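Local coordinates for sugar ABC transporter substrate-binding protein (Treponema pallidum subsp. pallidum, PDB 5U2P) that probably binds a still unidentified ligand, perhaps a sugar, outside the cytoplasmic membrane and delivers it to an ABC transporter, at residues A[396-401]-A[410-415]; A[212-217]-A[389-394]; A[191-196]-A[231-236]. All coordinates share one frame; numbering follows the deposited sequence.

Contact 1. Residues A[396-401]-A[410-415]; sequences AAYVTD and LHRAQT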
ATOM      1  N   ALA A 396     -20.004   5.733   1.869  1.00 28.14           N
ATOM      2  CA  ALA A 396     -20.347   6.974   1.170  1.00 33.91           C
ATOM      3  C   ALA A 396     -21.755   6.910   0.589  1.00 35.74           C
ATOM      4  O   ALA A 396     -22.418   7.938   0.427  1.00 32.01           O
ATOM      5  CB  ALA A 396     -19.326   7.278   0.060  1.00 32.77           C
ATOM      6  N   ALA A 397     -22.223   5.704   0.288  1.00 30.55           N
ATOM      7  CA  ALA A 397     -23.564   5.530  -0.247  1.00 38.20           C
ATOM      8  C   ALA A 397     -24.628   5.903   0.778  1.00 50.69           C
ATOM      9  O   ALA A 397     -25.759   6.218   0.413  1.00 45.60           O
ATOM     10  CB  ALA A 397     -23.761   4.109  -0.710  1.00 41.85           C
ATOM     11  N   TYR A 398     -24.265   5.862   2.056  1.00 31.97           N
ATOM     12  CA  TYR A 398     -25.196   6.206   3.138  1.00 31.71           C
ATOM     13  C   TYR A 398     -25.366   7.718   3.300  1.00 42.24           C
ATOM     14  O   TYR A 398     -26.269   8.175   4.010  1.00 42.99           O
ATOM     15  CB  TYR A 398     -24.722   5.633   4.479  1.00 36.85           C
ATOM     16  CG  TYR A 398     -24.501   4.137   4.516  1.00 42.42           C
ATOM     17  CD1 TYR A 398     -25.073   3.295   3.570  1.00 54.29           C
ATOM     18  CD2 TYR A 398     -23.714   3.569   5.508  1.00 51.75           C
ATOM     19  CE1 TYR A 398     -24.859   1.920   3.612  1.00 56.79           C
ATOM     20  CE2 TYR A 398     -23.500   2.204   5.561  1.00 46.94           C
ATOM     21  CZ  TYR A 398     -24.071   1.380   4.612  1.00 55.81           C
ATOM     22  OH  TYR A 398     -23.845   0.019   4.678  1.00 49.68           O
ATOM     23  N   VAL A 399     -24.489   8.488   2.663  1.00 33.90           N
ATOM     24  CA  VAL A 399     -24.443   9.927   2.876  1.00 32.71           C
ATOM     25  C   VAL A 399     -25.320  10.625   1.843  1.00 52.35           C
ATOM     26  O   VAL A 399     -24.874  10.967   0.750  1.00 43.00           O
ATOM     27  CB  VAL A 399     -23.002  10.484   2.795  1.00 43.84           C
ATOM     28  CG1 VAL A 399     -22.993  11.971   3.101  1.00 44.07           C
ATOM     29  CG2 VAL A 399     -22.091   9.746   3.763  1.00 55.79           C
ATOM     30  N   THR A 400     -26.579  10.822   2.199  1.00 66.78           N
ATOM     31  CA  THR A 400     -27.503  11.530   1.331  1.00 80.00           C
ATOM     32  C   THR A 400     -27.937  12.809   2.020  1.00 59.34           C
ATOM     33  O   THR A 400     -27.459  13.133   3.105  1.00 40.17           O
ATOM     34  CB  THR A 400     -28.730  10.666   0.985  1.00 78.97           C
ATOM     35  OG1 THR A 400     -29.752  11.488   0.403  1.00 93.56           O
ATOM     36  CG2 THR A 400     -29.272   9.985   2.230  1.00 54.11           C
ATOM     37  N   ASP A 401     -28.803  13.583   1.372  0.69 56.28           N
ATOM     38  CA  ASP A 401     -29.381  14.774   1.995  0.69 55.95           C
ATOM     39  C   ASP A 401     -30.767  14.420   2.515  0.69 34.98           C
ATOM     40  O   ASP A 401     -31.596  13.942   1.748  0.69 46.90           O
ATOM     41  CB  ASP A 401     -29.498  15.944   1.006  0.69 49.48           C
ATOM     42  CG  ASP A 401     -28.254  16.822   0.954  0.69 72.61           C
ATOM     43  OD1 ASP A 401     -28.037  17.454  -0.103  0.69 73.28           O
ATOM     44  OD2 ASP A 401     -27.505  16.905   1.950  0.69 59.45           O
ATOM     45  N   LEU A 410     -23.364   3.503  11.194  1.00 31.05           N
ATOM     46  CA  LEU A 410     -22.962   2.206  11.720  1.00 32.29           C
ATOM     47  C   LEU A 410     -24.163   1.269  11.793  1.00 44.72           C
ATOM     48  O   LEU A 410     -24.022   0.079  11.549  1.00 34.19           O
ATOM     49  CB  LEU A 410     -22.292   2.345  13.087  1.00 31.61           C
ATOM     50  CG  LEU A 410     -20.949   3.073  13.101  1.00 27.13           C
ATOM     51  CD1 LEU A 410     -20.541   3.356  14.546  1.00 36.05           C
ATOM     52  CD2 LEU A 410     -19.862   2.274  12.371  1.00 29.76           C
ATOM     53  N   HIS A 411     -25.345   1.794  12.124  1.00 37.71           N
ATOM     54  CA  HIS A 411     -26.538   0.953  12.154  1.00 35.50           C
ATOM     55  C   HIS A 411     -26.870   0.440  10.763  1.00 33.02           C
ATOM     56  O   HIS A 411     -27.261  -0.715  10.591  1.00 45.96           O
ATOM     57  CB  HIS A 411     -27.736   1.721  12.709  1.00 37.00           C
ATOM     58  CG  HIS A 411     -27.848   1.647  14.192  1.00 44.71           C
ATOM     59  ND1 HIS A 411     -27.226   2.544  15.029  1.00 47.51           N
ATOM     60  CD2 HIS A 411     -28.500   0.771  14.989  1.00 47.02           C
ATOM     61  CE1 HIS A 411     -27.503   2.230  16.284  1.00 53.16           C
ATOM     62  NE2 HIS A 411     -28.266   1.155  16.286  1.00 43.69           N
ATOM     63  N   ARG A 412     -26.732   1.313   9.777  1.00 32.27           N
ATOM     64  CA  ARG A 412     -27.064   0.956   8.407  1.00 53.08           C
ATOM     65  C   ARG A 412     -26.111  -0.139   7.943  1.00 68.87           C
ATOM     66  O   ARG A 412     -26.526  -1.108   7.307  1.00 44.42           O
ATOM     67  CB  ARG A 412     -26.984   2.170   7.485  1.00 39.38           C
ATOM     68  CG  ARG A 412     -28.153   3.146   7.588  1.00 62.07           C
ATOM     69  CD  ARG A 412     -28.056   4.268   6.552  1.00 82.61           C
ATOM     70  NE  ARG A 412     -29.167   5.215   6.671  1.00 95.45           N
ATOM     71  CZ  ARG A 412     -29.144   6.474   6.231  1.00 94.52           C
ATOM     72  NH1 ARG A 412     -28.063   6.960   5.642  1.00 45.53           N
ATOM     73  NH2 ARG A 412     -30.203   7.259   6.388  1.00 81.17           N
ATOM     74  N   ALA A 413     -24.831   0.010   8.281  1.00 45.10           N
ATOM     75  CA  ALA A 413     -23.835  -1.002   7.930  1.00 48.73           C
ATOM     76  C   ALA A 413     -24.219  -2.357   8.518  1.00 52.36           C
ATOM     77  O   ALA A 413     -24.121  -3.383   7.849  1.00 52.27           O
ATOM     78  CB  ALA A 413     -22.446  -0.586   8.410  1.00 37.13           C
ATOM     79  N   GLN A 414     -24.679  -2.349   9.763  1.00 38.40           N
ATOM     80  CA  GLN A 414     -25.006  -3.588  10.461  1.00 39.20           C
ATOM     81  C   GLN A 414     -26.310  -4.180   9.944  1.00 71.48           C
ATOM     82  O   GLN A 414     -26.480  -5.397   9.934  1.00 59.62           O
ATOM     83  CB  GLN A 414     -25.086  -3.338  11.971  1.00 43.41           C
ATOM     84  CG  GLN A 414     -25.287  -4.588  12.819  1.00 54.31           C
ATOM     85  CD  GLN A 414     -24.114  -5.555  12.748  1.00 71.02           C
ATOM     86  OE1 GLN A 414     -23.084  -5.270  12.151  1.00 49.05           O
ATOM     87  NE2 GLN A 414     -24.272  -6.707  13.370  1.00 66.91           N
ATOM     88  N   THR A 415     -27.224  -3.319   9.505  1.00 55.19           N
ATOM     89  CA  THR A 415     -28.505  -3.773   8.976  1.00 70.82           C
ATOM     90  C   THR A 415     -28.294  -4.514   7.661  1.00 65.13           C
ATOM     91  O   THR A 415     -28.949  -5.519   7.389  1.00 78.38           O
ATOM     92  CB  THR A 415     -29.467  -2.586   8.780  1.00 64.59           C
ATOM     93  OG1 THR A 415     -29.809  -2.056  10.066  1.00 57.71           O
ATOM     94  CG2 THR A 415     -30.742  -3.007   8.062  1.00 74.33           C
TER

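Contact 2. Residues A[212-217]-A[389-394]; sequences RATDDS and ASVFPD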
ATOM      1  N   ARG A 212     -12.460  -9.600  11.314  1.00 30.32           N
ATOM      2  CA  ARG A 212     -13.823  -9.785  11.809  1.00 32.23           C
ATOM      3  C   ARG A 212     -14.830  -9.385  10.734  1.00 34.49           C
ATOM      4  O   ARG A 212     -15.934  -9.916  10.693  1.00 35.47           O
ATOM      5  CB  ARG A 212     -14.065  -9.025  13.126  1.00 32.85           C
ATOM      6  CG  ARG A 212     -13.984  -7.509  13.124  1.00 43.64           C
ATOM      7  CD  ARG A 212     -14.330  -6.988  14.529  1.00 46.07           C
ATOM      8  NE  ARG A 212     -14.094  -5.556  14.716  1.00 35.16           N
ATOM      9  CZ  ARG A 212     -12.920  -5.018  15.044  1.00 35.12           C
ATOM     10  NH1 ARG A 212     -11.839  -5.780  15.215  1.00 34.58           N
ATOM     11  NH2 ARG A 212     -12.826  -3.707  15.201  1.00 32.48           N
ATOM     12  N   ALA A 213     -14.438  -8.496   9.822  1.00 28.40           N
ATOM     13  CA  ALA A 213     -15.304  -8.189   8.694  1.00 31.58           C
ATOM     14  C   ALA A 213     -15.402  -9.407   7.768  1.00 29.17           C
ATOM     15  O   ALA A 213     -16.473  -9.706   7.225  1.00 35.50           O
ATOM     16  CB  ALA A 213     -14.792  -6.967   7.927  1.00 28.28           C
ATOM     17  N   THR A 214     -14.290 -10.115   7.622  1.00 31.58           N
ATOM     18  CA  THR A 214     -14.181 -11.215   6.672  1.00 29.38           C
ATOM     19  C   THR A 214     -14.855 -12.494   7.171  1.00 38.07           C
ATOM     20  O   THR A 214     -15.456 -13.210   6.367  1.00 37.66           O
ATOM     21  CB  THR A 214     -12.710 -11.513   6.335  1.00 32.98           C
ATOM     22  OG1 THR A 214     -12.100 -10.326   5.799  1.00 30.23           O
ATOM     23  CG2 THR A 214     -12.613 -12.603   5.297  1.00 44.30           C
ATOM     24  N   ASP A 215     -14.780 -12.773   8.474  1.00 39.76           N
ATOM     25  CA  ASP A 215     -15.446 -13.971   9.021  1.00 35.16           C
ATOM     26  C   ASP A 215     -16.876 -13.676   9.497  1.00 45.25           C
ATOM     27  O   ASP A 215     -17.538 -14.533  10.082  1.00 40.85           O
ATOM     28  CB  ASP A 215     -14.605 -14.591  10.150  1.00 36.03           C
ATOM     29  CG  ASP A 215     -14.506 -13.719  11.399  1.00 49.60           C
ATOM     30  OD1 ASP A 215     -15.300 -12.775  11.574  1.00 39.12           O
ATOM     31  OD2 ASP A 215     -13.614 -14.006  12.230  1.00 38.70           O
ATOM     32  N   ASP A 216     -17.339 -12.460   9.230  1.00 43.74           N
ATOM     33  CA  ASP A 216     -18.737 -12.083   9.426  1.00 43.19           C
ATOM     34  C   ASP A 216     -19.147 -12.047  10.899  1.00 46.99           C
ATOM     35  O   ASP A 216     -20.329 -12.129  11.227  1.00 46.29           O
ATOM     36  CB  ASP A 216     -19.647 -13.035   8.649  1.00 48.55           C
ATOM     37  CG  ASP A 216     -20.599 -12.305   7.734  1.00 78.15           C
ATOM     38  OD1 ASP A 216     -21.192 -11.296   8.176  1.00 88.85           O
ATOM     39  OD2 ASP A 216     -20.742 -12.734   6.570  1.00 80.84           O
ATOM     40  N   SER A 217     -18.165 -11.884  11.777  1.00 35.46           N
ATOM     41  CA  SER A 217     -18.424 -11.769  13.205  1.00 44.45           C
ATOM     42  C   SER A 217     -18.593 -10.316  13.646  1.00 55.92           C
ATOM     43  O   SER A 217     -19.048 -10.052  14.758  1.00 44.18           O
ATOM     44  CB  SER A 217     -17.288 -12.419  14.000  1.00 47.00           C
ATOM     45  OG  SER A 217     -16.098 -11.645  13.950  1.00 37.17           O
ATOM     46  N   ALA A 389     -17.373  -9.023  -4.098  1.00 67.52           N
ATOM     47  CA  ALA A 389     -18.229  -8.394  -3.098  1.00 74.23           C
ATOM     48  C   ALA A 389     -17.452  -8.087  -1.824  1.00 74.33           C
ATOM     49  O   ALA A 389     -17.145  -8.989  -1.055  1.00 48.07           O
ATOM     50  CB  ALA A 389     -19.407  -9.281  -2.786  1.00 56.53           C
ATOM     51  N   SER A 390     -17.157  -6.808  -1.599  1.00 49.09           N
ATOM     52  CA  SER A 390     -16.304  -6.382  -0.490  1.00 46.16           C
ATOM     53  C   SER A 390     -16.849  -6.763   0.885  1.00 40.75           C
ATOM     54  O   SER A 390     -18.061  -6.827   1.087  1.00 33.87           O
ATOM     55  CB  SER A 390     -16.112  -4.869  -0.532  1.00 31.45           C
ATOM     56  OG  SER A 390     -15.293  -4.448   0.546  1.00 30.23           O
ATOM     57  N   VAL A 391     -15.951  -7.002   1.833  1.00 27.72           N
ATOM     58  CA  VAL A 391     -16.358  -7.281   3.214  1.00 29.04           C
ATOM     59  C   VAL A 391     -16.674  -5.999   3.969  1.00 32.75           C
ATOM     60  O   VAL A 391     -17.159  -6.045   5.101  1.00 34.50           O
ATOM     61  CB  VAL A 391     -15.273  -8.058   4.005  1.00 30.91           C
ATOM     62  CG1 VAL A 391     -14.972  -9.394   3.347  1.00 29.11           C
ATOM     63  CG2 VAL A 391     -13.981  -7.233   4.139  1.00 32.30           C
ATOM     64  N   PHE A 392     -16.400  -4.858   3.337  1.00 25.00           N
ATOM     65  CA  PHE A 392     -16.624  -3.562   3.957  1.00 25.44           C
ATOM     66  C   PHE A 392     -17.792  -2.838   3.334  1.00 31.41           C
ATOM     67  O   PHE A 392     -18.089  -3.014   2.138  1.00 27.02           O
ATOM     68  CB  PHE A 392     -15.369  -2.684   3.847  1.00 28.27           C
ATOM     69  CG  PHE A 392     -14.231  -3.146   4.719  1.00 30.91           C
ATOM     70  CD1 PHE A 392     -14.398  -3.279   6.094  1.00 26.35           C
ATOM     71  CD2 PHE A 392     -12.994  -3.432   4.171  1.00 26.04           C
ATOM     72  CE1 PHE A 392     -13.370  -3.702   6.899  1.00 27.43           C
ATOM     73  CE2 PHE A 392     -11.954  -3.864   4.980  1.00 26.42           C
ATOM     74  CZ  PHE A 392     -12.141  -3.994   6.346  1.00 30.02           C
ATOM     75  N   PRO A 393     -18.447  -1.986   4.128  1.00 29.79           N
ATOM     76  CA  PRO A 393     -19.581  -1.233   3.588  1.00 36.40           C
ATOM     77  C   PRO A 393     -19.163  -0.101   2.681  1.00 30.62           C
ATOM     78  O   PRO A 393     -18.098   0.470   2.864  1.00 34.94           O
ATOM     79  CB  PRO A 393     -20.259  -0.666   4.847  1.00 35.08           C
ATOM     80  CG  PRO A 393     -19.667  -1.401   5.990  1.00 36.86           C
ATOM     81  CD  PRO A 393     -18.279  -1.736   5.567  1.00 30.60           C
ATOM     82  N   ASP A 394     -20.014   0.227   1.717  1.00 34.02           N
ATOM     83  CA  ASP A 394     -19.874   1.454   0.951  1.00 36.52           C
ATOM     84  C   ASP A 394     -20.484   2.588   1.773  1.00 35.67           C
ATOM     85  O   ASP A 394     -21.626   2.990   1.545  1.00 34.23           O
ATOM     86  CB  ASP A 394     -20.565   1.302  -0.400  1.00 33.27           C
ATOM     87  CG  ASP A 394     -20.379   2.502  -1.297  1.00 36.84           C
ATOM     88  OD1 ASP A 394     -19.539   3.378  -0.984  1.00 37.27           O
ATOM     89  OD2 ASP A 394     -21.065   2.550  -2.338  1.00 37.18           O
TER

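Contact 3. Residues A[191-196]-A[231-236]; sequences TLLADA and GAYLEL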
ATOM      1  N   THR A 191     -10.644   4.912  -0.421  1.00 19.94           N
ATOM      2  CA  THR A 191      -9.325   5.260   0.082  1.00 18.59           C
ATOM      3  C   THR A 191      -9.269   6.279   1.221  1.00 18.85           C
ATOM      4  O   THR A 191      -8.494   6.130   2.152  1.00 21.61           O
ATOM      5  CB  THR A 191      -8.479   5.841  -1.092  1.00 21.70           C
ATOM      6  OG1 THR A 191      -8.679   5.047  -2.279  1.00 22.13           O
ATOM      7  CG2 THR A 191      -7.024   5.900  -0.733  1.00 21.74           C
ATOM      8  N   LEU A 192     -10.033   7.361   1.096  1.00 20.72           N
ATOM      9  CA  LEU A 192     -10.043   8.410   2.106  1.00 20.73           C
ATOM     10  C   LEU A 192     -10.477   7.879   3.464  1.00 23.13           C
ATOM     11  O   LEU A 192      -9.780   8.054   4.478  1.00 25.21           O
ATOM     12  CB  LEU A 192     -10.975   9.558   1.678  1.00 22.07           C
ATOM     13  CG  LEU A 192     -11.196  10.675   2.694  1.00 36.85           C
ATOM     14  CD1 LEU A 192      -9.884  11.297   3.007  1.00 35.55           C
ATOM     15  CD2 LEU A 192     -12.151  11.714   2.134  1.00 58.30           C
ATOM     16  N   LEU A 193     -11.625   7.219   3.496  1.00 22.06           N
ATOM     17  CA  LEU A 193     -12.108   6.681   4.761  1.00 20.40           C
ATOM     18  C   LEU A 193     -11.235   5.502   5.207  1.00 24.27           C
ATOM     19  O   LEU A 193     -10.979   5.326   6.405  1.00 24.63           O
ATOM     20  CB  LEU A 193     -13.574   6.261   4.647  1.00 29.08           C
ATOM     21  CG  LEU A 193     -14.276   5.926   5.958  1.00 47.75           C
ATOM     22  CD1 LEU A 193     -14.181   7.098   6.943  1.00 38.14           C
ATOM     23  CD2 LEU A 193     -15.734   5.564   5.683  1.00 46.49           C
ATOM     24  N   ALA A 194     -10.770   4.701   4.253  1.00 23.75           N
ATOM     25  CA  ALA A 194      -9.868   3.584   4.565  1.00 22.28           C
ATOM     26  C   ALA A 194      -8.612   4.069   5.286  1.00 23.94           C
ATOM     27  O   ALA A 194      -8.181   3.481   6.281  1.00 22.71           O
ATOM     28  CB  ALA A 194      -9.496   2.835   3.305  1.00 22.17           C
ATOM     29  N   ASP A 195      -8.008   5.128   4.754  1.00 20.04           N
ATOM     30  CA  ASP A 195      -6.827   5.715   5.363  1.00 22.06           C
ATOM     31  C   ASP A 195      -7.108   6.104   6.817  1.00 22.96           C
ATOM     32  O   ASP A 195      -6.384   5.714   7.745  1.00 21.47           O
ATOM     33  CB  ASP A 195      -6.374   6.928   4.543  1.00 22.61           C
ATOM     34  CG  ASP A 195      -5.184   7.636   5.142  1.00 28.97           C
ATOM     35  OD1 ASP A 195      -4.043   7.167   4.907  1.00 26.78           O
ATOM     36  OD2 ASP A 195      -5.386   8.663   5.835  1.00 27.80           O
ATOM     37  N   ALA A 196      -8.196   6.835   7.028  1.00 25.72           N
ATOM     38  CA  ALA A 196      -8.488   7.358   8.347  1.00 24.34           C
ATOM     39  C   ALA A 196      -8.838   6.265   9.348  1.00 22.86           C
ATOM     40  O   ALA A 196      -8.366   6.304  10.485  1.00 26.96           O
ATOM     41  CB  ALA A 196      -9.606   8.371   8.247  1.00 27.43           C
ATOM     42  N   GLY A 231     -17.509  11.006  11.377  1.00 24.56           N
ATOM     43  CA  GLY A 231     -17.900  12.392  11.578  1.00 26.69           C
ATOM     44  C   GLY A 231     -17.134  13.338  10.648  1.00 28.13           C
ATOM     45  O   GLY A 231     -17.708  14.240  10.042  1.00 30.09           O
ATOM     46  N   ALA A 232     -15.826  13.129  10.552  1.00 25.09           N
ATOM     47  CA  ALA A 232     -14.965  13.937   9.678  1.00 25.13           C
ATOM     48  C   ALA A 232     -15.381  13.808   8.224  1.00 26.30           C
ATOM     49  O   ALA A 232     -15.507  14.801   7.480  1.00 26.86           O
ATOM     50  CB  ALA A 232     -13.494  13.507   9.849  1.00 28.45           C
ATOM     51  N   TYR A 233     -15.588  12.563   7.817  1.00 32.93           N
ATOM     52  CA  TYR A 233     -16.026  12.224   6.467  1.00 28.68           C
ATOM     53  C   TYR A 233     -17.302  13.003   6.120  1.00 28.59           C
ATOM     54  O   TYR A 233     -17.389  13.710   5.116  1.00 30.95           O
ATOM     55  CB  TYR A 233     -16.242  10.707   6.406  1.00 32.07           C
ATOM     56  CG  TYR A 233     -16.176  10.043   5.053  1.00 35.60           C
ATOM     57  CD1 TYR A 233     -15.220  10.406   4.119  1.00 44.28           C
ATOM     58  CD2 TYR A 233     -17.036   9.000   4.735  1.00 40.34           C
ATOM     59  CE1 TYR A 233     -15.147   9.775   2.896  1.00 35.89           C
ATOM     60  CE2 TYR A 233     -16.966   8.361   3.507  1.00 39.58           C
ATOM     61  CZ  TYR A 233     -16.018   8.755   2.589  1.00 46.65           C
ATOM     62  OH  TYR A 233     -15.933   8.134   1.354  1.00 35.85           O
ATOM     63  N   LEU A 234     -18.282  12.887   7.007  1.00 25.43           N
ATOM     64  CA  LEU A 234     -19.551  13.589   6.904  1.00 22.99           C
ATOM     65  C   LEU A 234     -19.402  15.094   6.780  1.00 32.74           C
ATOM     66  O   LEU A 234     -20.115  15.733   6.003  1.00 34.83           O
ATOM     67  CB  LEU A 234     -20.391  13.238   8.136  1.00 25.44           C
ATOM     68  CG  LEU A 234     -20.965  11.820   8.114  1.00 31.85           C
ATOM     69  CD1 LEU A 234     -21.496  11.426   9.494  1.00 33.85           C
ATOM     70  CD2 LEU A 234     -22.076  11.745   7.067  1.00 34.31           C
ATOM     71  N   GLU A 235     -18.479  15.658   7.555  1.00 33.18           N
ATOM     72  CA  GLU A 235     -18.269  17.102   7.551  1.00 34.54           C
ATOM     73  C   GLU A 235     -17.743  17.543   6.189  1.00 36.46           C
ATOM     74  O   GLU A 235     -18.145  18.594   5.675  1.00 31.64           O
ATOM     75  CB  GLU A 235     -17.309  17.509   8.672  1.00 39.21           C
ATOM     76  CG  GLU A 235     -17.145  19.016   8.853  1.00 49.83           C
ATOM     77  CD  GLU A 235     -18.406  19.696   9.363  1.00 58.29           C
ATOM     78  OE1 GLU A 235     -19.325  18.999   9.838  1.00 60.23           O
ATOM     79  OE2 GLU A 235     -18.476  20.936   9.286  1.00 44.57           O
ATOM     80  N   LEU A 236     -16.852  16.746   5.593  1.00 31.92           N
ATOM     81  CA  LEU A 236     -16.354  17.063   4.248  1.00 31.81           C
ATOM     82  C   LEU A 236     -17.502  17.086   3.227  1.00 29.43           C
ATOM     83  O   LEU A 236     -17.539  17.966   2.368  1.00 33.39           O
ATOM     84  CB  LEU A 236     -15.275  16.071   3.801  1.00 27.39           C
ATOM     85  CG  LEU A 236     -13.965  16.108   4.598  1.00 29.59           C
ATOM     86  CD1 LEU A 236     -13.033  15.053   4.073  1.00 26.21           C
ATOM     87  CD2 LEU A 236     -13.272  17.462   4.547  1.00 28.95           C
TER

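Contact 1. Residues A[396-401]-A[410-415]
The ring of Tyr-398 carries Arg-412 CB over one face, 4.0 Å from the ring centroid and only 12° off its normal, while Ala-413 N approaches the ring obliquely. The guanidinium of Arg-412 meets Tyr-398 O at its edge and in its plane. The CH-pi contact of Arg-412 CB packs a loop of the solute-binding protein fold against helix 406-417, close to the end of the chain. Arg-412 shows how one long side chain can lay both its alkyl part and its polar end along a single partner. Extended from CG to NE (chi2 -175°), it runs along the tyrosine in the direction opposite to that of the phenol, from the ring back to the main chain. CD passes Tyr-398 CG, and NH1 then comes within 2.7 Å of Tyr-398 O. The two flat groups are turned steeply against each other, their planes 79° apart. On the helix, His-411 O accepts from both Thr-415 N and Thr-415 OG1, which ties that hydroxyl back to the preceding turn. Pro-393 also packs against Tyr-398. At the far end of the phenol, Tyr-398 OH rests 3.4 Å from Ala-413 CA.

Contact 2. Residues A[212-217]-A[389-394]
Val-391 turns CG1 beside its backbone N and places CG2 in the crowded position between N and the carbonyl carbon (chi1 -60°), and this spreads its two methyls over the last turn of helix 191-214. CG1 lies 3.9 Å from Thr-214 CA, near OG1 of the same threonine, whereas CG2 reaches Ala-213 CB, also at 3.9 Å. Phe-392, with CG anti to its carbonyl carbon (chi1 -71°), swings its ring round to the same alanine, so that CE1 comes to 3.7 Å from Ala-213 CB. Within the loop, Val-391 CG2 also sits above one face of this ring, displaced toward the rim. A single small methyl on the helix is thus embraced by two neighbouring loop side chains, an example of a helix-to-loop contact centred on one methyl. The threonine hydroxyl makes its hydrogen bond back along its own helix, to Val-210 O, and offers Val-391 simply a surface. Beyond the aromatic ring, Leu-209 and Val-210 continue the apolar patch along the helix. Both backbones are shaped by local side-chain bonds. Ser-390 OG accepts from Phe-392 N at 3.0 Å, and Asp-215 OD1 is gripped by Ser-217 N on its anti side and Ser-217 OG on its syn side. The contact joins the last turn of helix 191-214, just before an Asx turn, to an ST turn in the loop that packs on it.

Contact 3. Residues A[191-196]-A[231-236]
The shortest polar bond here, Asp-195 N to Thr-191 O at 2.8 Å, belongs to the first turn of helix 191-214, the turn that presents Leu-192 and Leu-193 to Tyr-233 on helix 227-238. Between the two helices the contact is made by apolar groups. Their local axes approach to 10.8 Å and run roughly antiparallel, with 150° between their N-to-C directions, and that gap is filled by one aromatic ring and the leucines about it.

Tyr-233 illustrates how two successive residues of a helix can treat a ring differently. Leu-193 comes over one face: its CB stands 4.0 Å above the plane, over the centre, and its two methyls spread across the side of the ring that bears CD2 and CE2, with CD2 at 3.8 Å from Tyr-233 CE2. Leu-192 instead meets the ring at its edge and in its plane, where its CD2 lies 3.6 Å from Tyr-233 CE1. With CG anti to the backbone N (chi1 -157°), the tyrosine projects its ring across the gap toward the other helix. One turn further on, Leu-236 CD1 touches Leu-192 CD2 at 4.0 Å, so this leucine methyl meets both the ring edge and another methyl.

The surroundings extend the same core. Phe-237 stacks edge-to-face with Tyr-233, Trp-160 and Leu-164 of helix 160-172 pack on Leu-236, and Phe-267 of strand 263-267 lies against Leu-192. Asp-195, which takes no part in the contact between these segments, hydrogen-bonds through OD1 to Thr-301 OG1.

All four touching side chains are buried, and between the two segments they meet through dispersion and CH-pi contacts, which suggests that close shape matching around the ring, more than directed polar bonding, probably fixes how these two segments lie together.

Overall arrangement
All three contacts lie on the same side of the chain's centre, among helices and the C-terminal loop, within the two-lobed build usual for periplasmic binding proteins. Contacts 2 and 3 use opposite ends of helix 191-214; their centres are about 18 Å apart, and their segments alternate along the chain. Contact 1 follows both in sequence and touches each: the centres of contacts 1 and 2 are about 15 Å apart and joined through Pro-393, while contacts 1 and 3, about 13 Å apart, meet where Ala-396 packs on Tyr-233. The C-terminal loop 389-401 and helix 406-417 thus stitch helices 191-214 and 227-238 into one continuous packing unit.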